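Local coordinates for protein FMN reductase [NAD(P)H] (Bacillus subtilis, PDB 1ZCH) that catalyses the reduction of FMN by NADH or NADPH and also reduces nitroaromatic compounds, quinones, chromates and azo dyes, at residues Q29-V34 / V46-V51; S61-G66 / Q143-L148; F76-A81 / G136-N141; V109-A114 / F156-L161. One frame throughout, in Å; residues are numbered along the deposited sequence.

Interactions 1, 3 and 4 share one antiparallel sheet. Strand 75-82, which supplies residues 76-81 of interaction 3, lies between strand 46-51 of interaction 1 and strand 155-164 of interaction 4. The strands are laced by backbone hydrogen bonds, Val-51 N to Phe-76 O (2.8 Å) on one flank and Leu-161 N to Leu-77 O (2.7 Å) on the other. Interactions 3 and 4 have centres about 8 Å apart and both reach the flavin pocket, through Gly-136 and Ala-137 and through Ser-159. Interaction 2, centred about 8 Å from interaction 3, backs the flavin-binding turn: Leu-145 CD2 packs on Val-138 CB at 3.7 Å. Interactions 1, 3 and 4 also reach the second subunit.

Interaction 1 of 4, residues Q29-V34 / V46-V51; sequences QIIEAV and VTVITV
Ile-31 and Val-34, one helical turn apart on helix 24-36, both direct their side chains at Val-48 in the middle of strand 46-51. Ile-31 reaches it with the end of its longer branch, CD1 lying 4.2 Å from Val-48 CG1. Val-34 offers one methyl from the next turn, with CG1 at 4.5 Å from Val-48 CG2. The two methyls of Val-48 are thus divided between the two helix residues, and the side chains of Ile-31 and Val-48 run past each other in opposite directions. The contact is wholly apolar, and its three touching residues are buried.

The torsions explain the division. Ile-31 has CG1 beside its backbone N (chi1 -64°) and a second bend at chi2 (-59°) that turns CD1 to the strand. In Val-48, CG1 lies opposite the backbone N (chi1 -179°), and the two branches splay towards different turns of the helix. With 8.4 Å between the CA atoms of Ile-31 and Val-48, side-chain ends alone bridge the layers. Val-48 is braced on its own sheet by Leu-77 and Phe-79 of strand 75-82, whereas Val-34 also packs on Ala-117 and Ala-121 of helix 104-127. Helix 24-36 therefore lies against both the sheet and helix 104-127, at the edge where strand 46-51 continues the sheet as a parallel pairing with a strand of the second subunit.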
loop_
_atom_site.group_PDB
_atom_site.type_symbol
_atom_site.label_atom_id
_atom_site.label_comp_id
_atom_site.label_asym_id
_atom_site.label_seq_id
_atom_site.Cartn_x
_atom_site.Cartn_y
_atom_site.Cartn_z
ATOM N N GLN A 29 17.051 -8.692 -5.163
ATOM C CA GLN A 29 15.913 -8.990 -6.028
ATOM C C GLN A 29 14.619 -8.437 -5.439
ATOM O O GLN A 29 13.782 -7.894 -6.157
ATOM C CB GLN A 29 15.782 -10.501 -6.229
ATOM C CG GLN A 29 16.911 -11.114 -7.040
ATOM C CD GLN A 29 16.777 -12.616 -7.174
ATOM O OE1 GLN A 29 15.812 -13.120 -7.749
ATOM N NE2 GLN A 29 17.748 -13.342 -6.639
ATOM N N ILE A 30 14.462 -8.589 -4.130
ATOM C CA ILE A 30 13.278 -8.096 -3.440
ATOM C C ILE A 30 13.217 -6.574 -3.586
ATOM O O ILE A 30 12.163 -6.009 -3.882
ATOM C CB ILE A 30 13.324 -8.493 -1.945
ATOM C CG1 ILE A 30 13.195 -10.018 -1.822
ATOM C CG2 ILE A 30 12.228 -7.768 -1.162
ATOM C CD1 ILE A 30 13.452 -10.549 -0.428
ATOM N N ILE A 31 14.357 -5.917 -3.397
ATOM C CA ILE A 31 14.418 -4.465 -3.519
ATOM C C ILE A 31 14.166 -4.019 -4.958
ATOM O O ILE A 31 13.490 -3.010 -5.191
ATOM C CB ILE A 31 15.784 -3.924 -3.036
ATOM C CG1 ILE A 31 15.942 -4.205 -1.536
ATOM C CG2 ILE A 31 15.894 -2.434 -3.324
ATOM C CD1 ILE A 31 14.861 -3.577 -0.662
ATOM N N GLU A 32 14.692 -4.769 -5.925
ATOM C CA GLU A 32 14.486 -4.415 -7.326
ATOM C C GLU A 32 13.001 -4.492 -7.643
ATOM O O GLU A 32 12.468 -3.663 -8.375
ATOM C CB GLU A 32 15.238 -5.392 -8.239
ATOM C CG GLU A 32 16.753 -5.305 -8.173
ATOM C CD GLU A 32 17.428 -6.408 -8.972
ATOM O OE1 GLU A 32 17.053 -6.603 -10.148
ATOM O OE2 GLU A 32 18.332 -7.078 -8.428
ATOM N N ALA A 33 12.336 -5.502 -7.092
ATOM C CA ALA A 33 10.907 -5.675 -7.317
ATOM C C ALA A 33 10.163 -4.471 -6.740
ATOM O O ALA A 33 9.269 -3.916 -7.382
ATOM C CB ALA A 33 10.428 -6.959 -6.658
ATOM N N VAL A 34 10.548 -4.070 -5.532
ATOM C CA VAL A 34 9.931 -2.926 -4.866
ATOM C C VAL A 34 10.093 -1.661 -5.711
ATOM O O VAL A 34 9.125 -0.957 -5.991
ATOM C CB VAL A 34 10.568 -2.678 -3.477
ATOM C CG1 VAL A 34 10.116 -1.334 -2.922
ATOM C CG2 VAL A 34 10.162 -3.786 -2.510
ATOM N N VAL A 46 8.627 6.231 -0.967
ATOM C CA VAL A 46 8.847 5.214 0.053
ATOM C C VAL A 46 10.337 4.902 0.155
ATOM O O VAL A 46 11.061 4.901 -0.844
ATOM C CB VAL A 46 8.044 3.907 -0.256
ATOM C CG1 VAL A 46 8.387 3.386 -1.639
ATOM C CG2 VAL A 46 8.344 2.839 0.798
ATOM N N THR A 47 10.800 4.681 1.379
ATOM C CA THR A 47 12.195 4.341 1.616
ATOM C C THR A 47 12.202 3.057 2.427
ATOM O O THR A 47 11.351 2.858 3.295
ATOM C CB THR A 47 12.928 5.461 2.387
ATOM O OG1 THR A 47 13.154 6.565 1.501
ATOM C CG2 THR A 47 14.270 4.969 2.936
ATOM N N VAL A 48 13.153 2.180 2.123
ATOM C CA VAL A 48 13.267 0.917 2.832
ATOM C C VAL A 48 14.595 0.874 3.568
ATOM O O VAL A 48 15.651 1.002 2.952
ATOM C CB VAL A 48 13.220 -0.284 1.865
ATOM C CG1 VAL A 48 13.309 -1.590 2.659
ATOM C CG2 VAL A 48 11.936 -0.251 1.041
ATOM N N ILE A 49 14.537 0.717 4.885
ATOM C CA ILE A 49 15.754 0.618 5.680
ATOM C C ILE A 49 15.945 -0.873 5.956
ATOM O O ILE A 49 15.052 -1.520 6.503
ATOM C CB ILE A 49 15.627 1.342 7.049
ATOM C CG1 ILE A 49 15.158 2.789 6.861
ATOM C CG2 ILE A 49 16.976 1.304 7.773
ATOM C CD1 ILE A 49 16.142 3.683 6.145
ATOM N N THR A 50 17.090 -1.420 5.557
ATOM C CA THR A 50 17.376 -2.830 5.797
ATOM C C THR A 50 18.205 -2.907 7.066
ATOM O O THR A 50 19.277 -2.299 7.153
ATOM C CB THR A 50 18.182 -3.460 4.638
ATOM O OG1 THR A 50 17.404 -3.418 3.438
ATOM C CG2 THR A 50 18.529 -4.918 4.954
ATOM N N VAL A 51 17.700 -3.637 8.053
ATOM C CA VAL A 51 18.396 -3.783 9.323
ATOM C C VAL A 51 18.767 -5.243 9.540
ATOM O O VAL A 51 17.898 -6.115 9.577
ATOM C CB VAL A 51 17.512 -3.313 10.504
ATOM C CG1 VAL A 51 18.246 -3.526 11.821
ATOM C CG2 VAL A 51 17.144 -1.844 10.334
#

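Interaction 2 of 4, residues S61-G66 / Q143-L148; sequences SELAGG and QELIEL
Leu-63 meets Glu-144 along the aliphatic stem beneath the carboxylate, and no flat group is stacked here. No atom of residues 61-66 lies against either face or the edge of that carboxylate; the Glu-144 chain is bent at chi2 (67°), and of this side chain Leu-63 touches only CB and CG. Leu-63 CD2 sits 3.6 Å from Glu-144 CB and 3.9 Å from Glu-144 CG, its side chain crossing the stem at a slant. The other methyl, CD1, lies over the helix backbone, 3.9 Å from Leu-145 N, and extends to Leu-148 CD2 at 4.4 Å. Leu-63 is thus a single apolar knob laid along one side of helix 142-148. An alanine here would remove both methyls and would probably open a gap above Glu-144 and Leu-145, leaving Leu-148 with less to pack on.

Just beyond Leu-63 its helix ends in a Schellman motif. Gly-66 N bonds to Ser-61 O at 2.7 Å and Gly-65 N to Glu-62 O at 3.2 Å, with Gly-65 at positive phi (90°), an angle glycine adopts easily. Helix 54-63 and helix 142-148 are further tied by Leu-63 O, which accepts a hydrogen bond from Asn-141 ND2 just ahead of the second helix. Leu-145 and Leu-148 also pack on Ile-60, and Leu-145 rests on Pro-157, which sets helix 142-148 between helix 54-63 and strand 155-164.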
loop_
_atom_site.group_PDB
_atom_site.type_symbol
_atom_site.label_atom_id
_atom_site.label_comp_id
_atom_site.label_asym_id
_atom_site.label_seq_id
_atom_site.Cartn_x
_atom_site.Cartn_y
_atom_site.Cartn_z
ATOM N N SER A 61 12.724 -4.585 17.869
ATOM C CA SER A 61 11.765 -5.559 18.375
ATOM C C SER A 61 11.118 -5.077 19.671
ATOM O O SER A 61 9.908 -5.223 19.868
ATOM C CB SER A 61 12.462 -6.897 18.617
ATOM O OG SER A 61 11.558 -7.842 19.156
ATOM N N GLU A 62 11.930 -4.504 20.555
ATOM C CA GLU A 62 11.439 -4.008 21.834
ATOM C C GLU A 62 10.493 -2.829 21.638
ATOM O O GLU A 62 9.472 -2.718 22.317
ATOM C CB GLU A 62 12.617 -3.597 22.723
ATOM C CG GLU A 62 13.676 -4.684 22.861
ATOM C CD GLU A 62 14.755 -4.342 23.870
ATOM O OE1 GLU A 62 15.321 -3.227 23.793
ATOM O OE2 GLU A 62 15.044 -5.198 24.737
ATOM N N LEU A 63 10.835 -1.949 20.705
ATOM C CA LEU A 63 10.010 -0.783 20.419
ATOM C C LEU A 63 8.696 -1.201 19.753
ATOM O O LEU A 63 7.701 -0.475 19.816
ATOM C CB LEU A 63 10.770 0.183 19.507
ATOM C CG LEU A 63 12.012 0.858 20.107
ATOM C CD1 LEU A 63 12.723 1.687 19.046
ATOM C CD2 LEU A 63 11.597 1.737 21.274
ATOM N N ALA A 64 8.698 -2.373 19.124
ATOM C CA ALA A 64 7.512 -2.888 18.444
ATOM C C ALA A 64 6.643 -3.761 19.348
ATOM O O ALA A 64 5.806 -4.526 18.868
ATOM C CB ALA A 64 7.926 -3.677 17.205
ATOM N N GLY A 65 6.839 -3.647 20.657
ATOM C CA GLY A 65 6.045 -4.432 21.585
ATOM C C GLY A 65 6.657 -5.777 21.922
ATOM O O GLY A 65 5.982 -6.658 22.454
ATOM N N GLY A 66 7.937 -5.936 21.609
ATOM C CA GLY A 66 8.614 -7.185 21.900
ATOM C C GLY A 66 8.036 -8.379 21.166
ATOM O O GLY A 66 7.396 -9.240 21.771
ATOM N N GLN A 143 8.834 7.921 17.717
ATOM C CA GLN A 143 9.921 8.846 18.021
ATOM C C GLN A 143 11.239 8.121 18.289
ATOM O O GLN A 143 12.281 8.498 17.748
ATOM C CB GLN A 143 9.562 9.730 19.216
ATOM C CG GLN A 143 10.606 10.802 19.493
ATOM C CD GLN A 143 10.977 11.580 18.240
ATOM O OE1 GLN A 143 10.122 12.195 17.603
ATOM N NE2 GLN A 143 12.254 11.548 17.879
ATOM N N GLU A 144 11.196 7.090 19.127
ATOM C CA GLU A 144 12.394 6.315 19.447
ATOM C C GLU A 144 12.970 5.677 18.186
ATOM O O GLU A 144 14.186 5.660 17.981
ATOM C CB GLU A 144 12.074 5.196 20.445
ATOM C CG GLU A 144 11.666 5.637 21.847
ATOM C CD GLU A 144 10.333 6.360 21.886
ATOM O OE1 GLU A 144 9.479 6.105 21.007
ATOM O OE2 GLU A 144 10.135 7.178 22.813
ATOM N N LEU A 145 12.086 5.137 17.351
ATOM C CA LEU A 145 12.500 4.478 16.119
ATOM C C LEU A 145 13.097 5.495 15.153
ATOM O O LEU A 145 14.099 5.224 14.491
ATOM C CB LEU A 145 11.301 3.775 15.472
ATOM C CG LEU A 145 11.586 2.900 14.247
ATOM C CD1 LEU A 145 12.540 1.767 14.621
ATOM C CD2 LEU A 145 10.275 2.332 13.717
ATOM N N ILE A 146 12.473 6.665 15.080
ATOM C CA ILE A 146 12.934 7.742 14.211
ATOM C C ILE A 146 14.359 8.142 14.594
ATOM O O ILE A 146 15.218 8.335 13.732
ATOM C CB ILE A 146 11.997 8.967 14.327
ATOM C CG1 ILE A 146 10.710 8.704 13.536
ATOM C CG2 ILE A 146 12.698 10.227 13.847
ATOM C CD1 ILE A 146 9.595 9.684 13.823
ATOM N N GLU A 147 14.606 8.250 15.896
ATOM C CA GLU A 147 15.924 8.624 16.399
ATOM C C GLU A 147 16.946 7.517 16.173
ATOM O O GLU A 147 18.080 7.777 15.769
ATOM C CB GLU A 147 15.844 8.955 17.890
ATOM C CG GLU A 147 14.941 10.136 18.179
ATOM C CD GLU A 147 15.393 11.387 17.451
ATOM O OE1 GLU A 147 14.530 12.209 17.077
ATOM O OE2 GLU A 147 16.616 11.551 17.258
ATOM N N LEU A 148 16.537 6.280 16.433
ATOM C CA LEU A 148 17.420 5.132 16.276
ATOM C C LEU A 148 17.931 4.960 14.850
ATOM O O LEU A 148 19.112 4.693 14.630
ATOM C CB LEU A 148 16.698 3.851 16.708
ATOM C CG LEU A 148 17.481 2.541 16.584
ATOM C CD1 LEU A 148 18.673 2.552 17.538
ATOM C CD2 LEU A 148 16.565 1.369 16.899
#

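Interaction 3 of 4, residues F76-A81 / G136-N141; sequences FLLFCA and GAVRGN. With FMN (flavin mononucleotide), chain D.
Strand 76-81 and the short 3-10 turn around Val-138 come no closer than 8.4 Å between CA atoms, at Leu-78 and Val-138, so side chains make the whole contact. The turn follows strand 131-135 in the nitroreductase fold and carries part of the FMN site; the strand lies inside the antiparallel sheet.

Val-138 carries the contact, its CG1 touching both Phe-76 and Leu-78. Val-138 CG1 approaches the Phe-76 ring at the edge, in the ring plane, 3.9 Å from CZ. The same methyl lies 4.0 Å from Leu-78 CD1, while CG2 of Val-138 adds a looser touch to Leu-78 CD1 at 4.2 Å. Phe-76 extends its ring straight from the strand, CG opposite the backbone N (chi1 180°), and it is the far end of the ring that meets the turn. The Leu-78 and Val-138 side chains lie alongside each other, pointing opposite ways.

The turn closes on itself through Arg-139 N to Gly-136 O (3.1 Å) and Gly-140 N to Ala-137 O (2.9 Å). Arg-139 leaves towards the dimer interface, where its NH2 forms a salt bridge with Glu-105 of the second subunit. Resting on the strand through Val-138, the turn presents its first residues to the flavin. The backbone N-H of Gly-136 donates a nearly straight hydrogen bond to FMN N5, 2.7 Å from N to N5 with an angle of 166° at the hydrogen.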
loop_
_atom_site.group_PDB
_atom_site.type_symbol
_atom_site.label_atom_id
_atom_site.label_comp_id
_atom_site.label_asym_id
_atom_site.label_seq_id
_atom_site.Cartn_x
_atom_site.Cartn_y
_atom_site.Cartn_z
ATOM N N PHE A 76 15.211 -7.404 8.944
ATOM C CA PHE A 76 14.068 -6.564 9.290
ATOM C C PHE A 76 14.106 -5.369 8.344
ATOM O O PHE A 76 15.081 -4.621 8.329
ATOM C CB PHE A 76 14.137 -6.037 10.724
ATOM C CG PHE A 76 12.964 -5.157 11.095
ATOM C CD1 PHE A 76 11.767 -5.715 11.546
ATOM C CD2 PHE A 76 13.036 -3.774 10.933
ATOM C CE1 PHE A 76 10.657 -4.907 11.829
ATOM C CE2 PHE A 76 11.934 -2.954 11.210
ATOM C CZ PHE A 76 10.742 -3.522 11.658
ATOM N N LEU A 77 13.052 -5.200 7.552
ATOM C CA LEU A 77 12.966 -4.076 6.626
ATOM C C LEU A 77 11.962 -3.078 7.187
ATOM O O LEU A 77 10.901 -3.468 7.673
ATOM C CB LEU A 77 12.477 -4.533 5.249
ATOM C CG LEU A 77 13.274 -5.612 4.515
ATOM C CD1 LEU A 77 12.654 -5.859 3.139
ATOM C CD2 LEU A 77 14.725 -5.169 4.376
ATOM N N LEU A 78 12.297 -1.795 7.132
ATOM C CA LEU A 78 11.374 -0.771 7.610
ATOM C C LEU A 78 10.921 0.059 6.418
ATOM O O LEU A 78 11.737 0.692 5.750
ATOM C CB LEU A 78 12.038 0.148 8.639
ATOM C CG LEU A 78 11.096 1.258 9.128
ATOM C CD1 LEU A 78 9.916 0.643 9.863
ATOM C CD2 LEU A 78 11.849 2.216 10.039
ATOM N N PHE A 79 9.621 0.031 6.144
ATOM C CA PHE A 79 9.055 0.796 5.040
ATOM C C PHE A 79 8.573 2.128 5.597
ATOM O O PHE A 79 7.735 2.168 6.501
ATOM C CB PHE A 79 7.893 0.023 4.406
ATOM C CG PHE A 79 8.330 -1.186 3.631
ATOM C CD1 PHE A 79 8.446 -1.134 2.244
ATOM C CD2 PHE A 79 8.678 -2.366 4.291
ATOM C CE1 PHE A 79 8.906 -2.240 1.521
ATOM C CE2 PHE A 79 9.138 -3.476 3.580
ATOM C CZ PHE A 79 9.253 -3.414 2.194
ATOM N N CYS A 80 9.120 3.213 5.060
ATOM C CA CYS A 80 8.778 4.560 5.508
ATOM C C CYS A 80 8.240 5.414 4.376
ATOM O O CYS A 80 8.682 5.291 3.238
ATOM C CB CYS A 80 10.019 5.277 6.053
ATOM S SG CYS A 80 10.979 4.389 7.291
ATOM N N ALA A 81 7.283 6.279 4.696
ATOM C CA ALA A 81 6.770 7.221 3.712
ATOM C C ALA A 81 7.944 8.197 3.650
ATOM O O ALA A 81 8.537 8.511 4.687
ATOM C CB ALA A 81 5.525 7.918 4.243
ATOM N N GLY A 136 3.180 -3.679 11.911
ATOM C CA GLY A 136 2.587 -2.357 12.006
ATOM C C GLY A 136 2.893 -1.693 13.334
ATOM O O GLY A 136 2.727 -0.480 13.483
ATOM N N ALA A 137 3.357 -2.489 14.295
ATOM C CA ALA A 137 3.678 -1.989 15.627
ATOM C C ALA A 137 4.822 -0.978 15.654
ATOM O O ALA A 137 5.112 -0.399 16.701
ATOM C CB ALA A 137 3.991 -3.156 16.559
ATOM N N VAL A 138 5.482 -0.766 14.516
ATOM C CA VAL A 138 6.559 0.216 14.472
ATOM C C VAL A 138 5.970 1.601 14.728
ATOM O O VAL A 138 6.687 2.537 15.079
ATOM C CB VAL A 138 7.290 0.227 13.106
ATOM C CG1 VAL A 138 8.007 -1.096 12.893
ATOM C CG2 VAL A 138 6.299 0.498 11.972
ATOM N N ARG A 139 4.656 1.730 14.550
ATOM C CA ARG A 139 3.997 3.008 14.775
ATOM C C ARG A 139 3.658 3.229 16.253
ATOM O O ARG A 139 3.105 4.267 16.614
ATOM C CB ARG A 139 2.721 3.112 13.926
ATOM C CG ARG A 139 2.967 3.029 12.419
ATOM C CD ARG A 139 1.874 3.747 11.628
ATOM N NE ARG A 139 0.575 3.078 11.679
ATOM C CZ ARG A 139 0.164 2.159 10.808
ATOM N NH1 ARG A 139 0.955 1.786 9.808
ATOM N NH2 ARG A 139 -1.047 1.626 10.921
ATOM N N GLY A 140 4.008 2.261 17.099
ATOM C CA GLY A 140 3.727 2.364 18.526
ATOM C C GLY A 140 4.664 3.295 19.279
ATOM O O GLY A 140 4.239 4.014 20.181
ATOM N N ASN A 141 5.942 3.273 18.914
ATOM C CA ASN A 141 6.956 4.132 19.529
ATOM C C ASN A 141 7.774 4.745 18.394
ATOM O O ASN A 141 8.983 4.525 18.293
ATOM C CB ASN A 141 7.873 3.311 20.444
ATOM C CG ASN A 141 7.168 2.824 21.695
ATOM O OD1 ASN A 141 6.782 3.618 22.554
ATOM N ND2 ASN A 141 6.990 1.512 21.801
HETATM N N1 FMN D . 1.645 -9.458 12.530
HETATM C C2 FMN D . 2.321 -9.451 13.695
HETATM O O2 FMN D . 2.608 -10.464 14.276
HETATM N N3 FMN D . 2.748 -8.225 14.314
HETATM C C4 FMN D . 2.489 -6.978 13.733
HETATM O O4 FMN D . 2.867 -5.965 14.296
HETATM C C4A FMN D . 1.767 -6.971 12.456
HETATM N N5 FMN D . 1.472 -5.782 11.839
HETATM C C5A FMN D . 0.954 -5.824 10.557
HETATM C C6 FMN D . 0.837 -4.580 9.850
HETATM C C7 FMN D . 0.377 -4.531 8.537
HETATM C C7M FMN D . 0.333 -3.202 7.810
HETATM C C8 FMN D . -0.043 -5.770 7.855
HETATM C C8M FMN D . -0.506 -5.782 6.420
HETATM C C9 FMN D . 0.029 -7.011 8.549
HETATM C C9A FMN D . 0.536 -7.057 9.891
HETATM N N10 FMN D . 0.741 -8.303 10.650
HETATM C C10 FMN D . 1.365 -8.283 11.872
HETATM C "C1'" FMN D . 0.301 -9.603 10.045
HETATM C "C2'" FMN D . -1.250 -9.812 10.131
HETATM O "O2'" FMN D . -1.575 -10.223 11.465
HETATM C "C3'" FMN D . -1.629 -10.883 9.096
HETATM O "O3'" FMN D . -1.311 -10.375 7.785
HETATM C "C4'" FMN D . -3.140 -11.211 9.145
HETATM O "O4'" FMN D . -3.504 -11.795 10.400
HETATM C "C5'" FMN D . -3.458 -12.146 7.986
HETATM O "O5'" FMN D . -2.779 -13.537 8.227
HETATM P P FMN D . -1.794 -14.019 7.151
HETATM O O1P FMN D . -2.528 -14.464 5.979
HETATM O O2P FMN D . -1.040 -15.131 7.695
HETATM O O3P FMN D . -0.882 -12.948 6.768
#

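Interaction 4 of 4, residues V109-A114 / F156-L161; sequences VGAVDA and FPLSGL
Leu-158 is brought onto helix 109-114 by CG set beside its own backbone N (chi1 -77°) and a nearly extended chi2, which together carry CD1 to the helix. This is a helix-on-sheet contact in the core of the nitroreductase fold, the two segments running nearly parallel, 14° between their directions, with axes 9.4 Å apart. On the helix, CD1 of Leu-158 fits between successive turns. It lies 3.4 Å from Ala-114 CB, closer than methyls usually pack, and 3.6 Å from Ala-111 CA, with Gly-110 O at 3.8 Å. With only small residues at 110, 111 and 114, CD1 comes close to the helix backbone.

The strand is distorted at this point by a classic beta bulge: Leu-158 and Ser-159 both face Phe-79 of the neighbouring strand 75-82. Leu-158 has a helix-like psi, and Ser-159 likewise has its CB directed to the helix side.

Helix 104-127 also belongs to the dimer interface. Ala-111 packs on Ala-111 of the second subunit, and Leu-158 touches Leu-108 of that chain. The flavins flank the contact: one FMN touches Ser-159 on the strand and a different one touches Val-112, whose side chain points away from the strand. The serine hydroxyl is held within its own strand, Ser-159 OG donating to a lone pair of Gly-160 O in the carbonyl plane, 3.0 Å long with a C=O...OG angle of 130°.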
loop_
_atom_site.group_PDB
_atom_site.type_symbol
_atom_site.label_atom_id
_atom_site.label_comp_id
_atom_site.label_asym_id
_atom_site.label_seq_id
_atom_site.Cartn_x
_atom_site.Cartn_y
_atom_site.Cartn_z
ATOM N N VAL A 109 -0.521 9.795 -0.043
ATOM C CA VAL A 109 0.427 9.424 -1.098
ATOM C C VAL A 109 1.524 8.522 -0.532
ATOM O O VAL A 109 1.836 7.472 -1.098
ATOM C CB VAL A 109 1.088 10.674 -1.740
ATOM C CG1 VAL A 109 2.252 10.251 -2.640
ATOM C CG2 VAL A 109 0.056 11.441 -2.557
ATOM N N GLY A 110 2.100 8.935 0.591
ATOM C CA GLY A 110 3.160 8.156 1.206
ATOM C C GLY A 110 2.725 6.790 1.706
ATOM O O GLY A 110 3.437 5.798 1.515
ATOM N N ALA A 111 1.560 6.734 2.348
ATOM C CA ALA A 111 1.045 5.477 2.888
ATOM C C ALA A 111 0.705 4.487 1.778
ATOM O O ALA A 111 0.980 3.292 1.898
ATOM C CB ALA A 111 -0.190 5.745 3.756
ATOM N N VAL A 112 0.103 4.977 0.696
ATOM C CA VAL A 112 -0.243 4.096 -0.417
ATOM C C VAL A 112 1.022 3.608 -1.124
ATOM O O VAL A 112 1.125 2.431 -1.474
ATOM C CB VAL A 112 -1.172 4.806 -1.436
ATOM C CG1 VAL A 112 -1.378 3.924 -2.678
ATOM C CG2 VAL A 112 -2.512 5.105 -0.778
ATOM N N ASP A 113 1.985 4.502 -1.338
ATOM C CA ASP A 113 3.231 4.104 -1.988
ATOM C C ASP A 113 3.910 3.033 -1.126
ATOM O O ASP A 113 4.410 2.034 -1.644
ATOM C CB ASP A 113 4.169 5.312 -2.160
ATOM C CG ASP A 113 4.011 6.017 -3.519
ATOM O OD1 ASP A 113 3.025 5.771 -4.249
ATOM O OD2 ASP A 113 4.888 6.843 -3.857
ATOM N N ALA A 114 3.918 3.239 0.189
ATOM C CA ALA A 114 4.538 2.285 1.108
ATOM C C ALA A 114 3.812 0.938 1.120
ATOM O O ALA A 114 4.443 -0.113 1.232
ATOM C CB ALA A 114 4.585 2.869 2.518
ATOM N N PHE A 156 8.522 9.138 7.799
ATOM C CA PHE A 156 7.886 8.514 8.954
ATOM C C PHE A 156 7.654 7.025 8.730
ATOM O O PHE A 156 7.322 6.587 7.624
ATOM C CB PHE A 156 6.588 9.247 9.348
ATOM C CG PHE A 156 5.478 9.158 8.339
ATOM C CD1 PHE A 156 4.631 8.055 8.309
ATOM C CD2 PHE A 156 5.239 10.209 7.458
ATOM C CE1 PHE A 156 3.553 8.004 7.417
ATOM C CE2 PHE A 156 4.167 10.170 6.563
ATOM C CZ PHE A 156 3.321 9.064 6.544
ATOM N N PRO A 157 7.859 6.220 9.781
ATOM C CA PRO A 157 7.681 4.769 9.693
ATOM C C PRO A 157 6.230 4.354 9.526
ATOM O O PRO A 157 5.337 4.893 10.178
ATOM C CB PRO A 157 8.275 4.278 11.006
ATOM C CG PRO A 157 7.868 5.368 11.957
ATOM C CD PRO A 157 8.187 6.623 11.162
ATOM N N LEU A 158 5.997 3.398 8.635
ATOM C CA LEU A 158 4.647 2.898 8.411
ATOM C C LEU A 158 4.541 1.429 8.797
ATOM O O LEU A 158 3.645 1.041 9.543
ATOM C CB LEU A 158 4.244 3.101 6.949
ATOM C CG LEU A 158 3.855 4.555 6.672
ATOM C CD1 LEU A 158 3.769 4.816 5.185
ATOM C CD2 LEU A 158 2.520 4.840 7.357
ATOM N N SER A 159 5.465 0.612 8.309
ATOM C CA SER A 159 5.427 -0.807 8.636
ATOM C C SER A 159 6.753 -1.505 8.411
ATOM O O SER A 159 7.494 -1.182 7.485
ATOM C CB SER A 159 4.351 -1.513 7.804
ATOM O OG SER A 159 4.276 -2.900 8.113
ATOM N N GLY A 160 7.050 -2.464 9.278
ATOM C CA GLY A 160 8.265 -3.225 9.109
ATOM C C GLY A 160 7.874 -4.481 8.361
ATOM O O GLY A 160 6.687 -4.737 8.129
ATOM N N LEU A 161 8.867 -5.252 7.947
ATOM C CA LEU A 161 8.612 -6.509 7.270
ATOM C C LEU A 161 9.730 -7.443 7.692
ATOM O O LEU A 161 10.900 -7.196 7.402
ATOM C CB LEU A 161 8.620 -6.354 5.745
ATOM C CG LEU A 161 8.300 -7.659 4.992
ATOM C CD1 LEU A 161 6.861 -8.107 5.306
ATOM C CD2 LEU A 161 8.480 -7.457 3.493
#